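Local coordinates for protein transcriptional regulator, LacI family (Corynebacterium glutamicum, PDB 3H5T) that activates the inositol phosphate synthase gene ino1 in an inositol-dependent way, binds a palindromic promoter motif and probably regulates genes for inositol-derived cell wall components, at residues Ala278-Val283 with Leu298-Phe303. Numbering follows the deposited sequence.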
# COMPACT_ATOMS: atom_id res chain seq x y z
N ALA A 278 -8.40 3.59 -5.45
CA ALA A 278 -8.67 5.02 -5.39
C ALA A 278 -9.26 5.50 -6.70
O ALA A 278 -10.23 6.26 -6.71
CB ALA A 278 -7.39 5.79 -5.09
N LEU A 279 -8.67 5.06 -7.81
CA LEU A 279 -9.13 5.45 -9.14
C LEU A 279 -10.54 4.95 -9.40
O LEU A 279 -11.35 5.65 -10.03
CB LEU A 279 -8.18 4.90 -10.21
CG LEU A 279 -6.83 5.59 -10.39
CD1 LEU A 279 -6.00 4.79 -11.36
CD2 LEU A 279 -7.02 7.01 -10.90
N ALA A 280 -10.85 3.75 -8.93
CA ALA A 280 -12.18 3.19 -9.11
C ALA A 280 -13.19 4.08 -8.38
O ALA A 280 -14.28 4.30 -8.89
CB ALA A 280 -12.24 1.76 -8.56
N PHE A 281 -12.83 4.59 -7.21
CA PHE A 281 -13.75 5.45 -6.47
C PHE A 281 -13.95 6.80 -7.13
O PHE A 281 -14.99 7.44 -6.95
CB PHE A 281 -13.28 5.62 -5.02
CG PHE A 281 -13.64 4.46 -4.15
CD1 PHE A 281 -14.92 4.35 -3.62
CD2 PHE A 281 -12.75 3.42 -3.95
CE1 PHE A 281 -15.30 3.22 -2.90
CE2 PHE A 281 -13.11 2.28 -3.23
CZ PHE A 281 -14.39 2.18 -2.71
N GLY A 282 -12.96 7.23 -7.90
CA GLY A 282 -13.07 8.48 -8.61
C GLY A 282 -14.04 8.27 -9.76
O GLY A 282 -14.71 9.19 -10.21
N VAL A 283 -14.11 7.03 -10.23
CA VAL A 283 -15.00 6.65 -11.32
C VAL A 283 -16.43 6.52 -10.80
O VAL A 283 -17.39 6.78 -11.54
CB VAL A 283 -14.61 5.29 -11.94
CG1 VAL A 283 -15.64 4.86 -12.96
CG2 VAL A 283 -13.24 5.38 -12.59
N LEU A 298 -21.75 1.21 -16.25
CA LEU A 298 -20.33 0.95 -16.50
C LEU A 298 -19.77 -0.12 -15.55
O LEU A 298 -20.09 -0.14 -14.36
CB LEU A 298 -19.56 2.27 -16.31
CG LEU A 298 -18.15 2.50 -16.89
CD1 LEU A 298 -17.15 1.60 -16.22
CD2 LEU A 298 -18.18 2.29 -18.40
N SER A 299 -18.96 -1.02 -16.09
CA SER A 299 -18.34 -2.06 -15.27
C SER A 299 -16.93 -1.58 -14.93
O SER A 299 -16.18 -1.17 -15.82
CB SER A 299 -18.26 -3.39 -16.03
OG SER A 299 -19.55 -3.94 -16.21
N LEU A 300 -16.56 -1.63 -13.65
CA LEU A 300 -15.23 -1.18 -13.26
C LEU A 300 -14.55 -2.14 -12.29
O LEU A 300 -15.21 -2.83 -11.51
CB LEU A 300 -15.29 0.23 -12.65
CG LEU A 300 -15.80 0.43 -11.23
CD1 LEU A 300 -14.75 -0.07 -10.28
CD2 LEU A 300 -16.05 1.91 -10.95
N THR A 301 -13.23 -2.19 -12.35
CA THR A 301 -12.44 -3.06 -11.49
C THR A 301 -11.42 -2.21 -10.73
O THR A 301 -11.03 -1.14 -11.19
CB THR A 301 -11.70 -4.13 -12.31
OG1 THR A 301 -12.64 -4.86 -13.11
CG2 THR A 301 -11.01 -5.11 -11.39
N GLY A 302 -11.01 -2.70 -9.56
CA GLY A 302 -10.03 -1.98 -8.77
C GLY A 302 -8.85 -2.86 -8.43
O GLY A 302 -8.74 -3.97 -8.96
N PHE A 303 -7.97 -2.37 -7.56
CA PHE A 303 -6.79 -3.12 -7.13
C PHE A 303 -6.32 -2.54 -5.80
O PHE A 303 -6.05 -1.34 -5.71
CB PHE A 303 -5.67 -3.02 -8.18
CG PHE A 303 -4.53 -3.99 -7.95
CD1 PHE A 303 -4.30 -5.04 -8.84
CD2 PHE A 303 -3.70 -3.87 -6.83
CE1 PHE A 303 -3.25 -5.94 -8.63
CE2 PHE A 303 -2.65 -4.78 -6.60
CZ PHE A 303 -2.43 -5.81 -7.50
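A280 makes the first touch: its CB points toward the strand, and CD1 of L300 meets that methyl at 3.6 Å. A280 CB also lies 4.1 Å from the carbonyl O of T301 and 4.3 Å from CA of G302. The nearest pair of CA atoms is A280 and G302, 5.6 Å apart; G302 has no side chain to hold the helix off. One turn further along, V283 takes the other branch of L300, its CG1 resting 3.6 Å from L300 CD2. With CG1 anti to the backbone N (chi1 174°), V283 lies alongside the leucine, the two side chains running past each other in opposite directions. L300 thus spreads its methyls over both helix residues, CG tucked between its own backbone N and carbonyl carbon (chi1 77°). The contact is buried and apolar. The axes of 278-283 and 299-302 approach to 7.6 Å, their N-to-C directions 155° apart, nearly antiparallel, as expected for helix 277-289 in the second half of a right-handed beta-alpha-beta crossover in the sugar-binding-type domain of a LacI regulator. Strand 299-302 is an edge strand of its sheet within this chain, running parallel to strand 271-274, which opens the unit, and hydrogen-bonded to it through S299 and T301. L314 packs on both A280 and L300, while A259 of helix 252-265 and L195 of strand 192-197 adjoin V283.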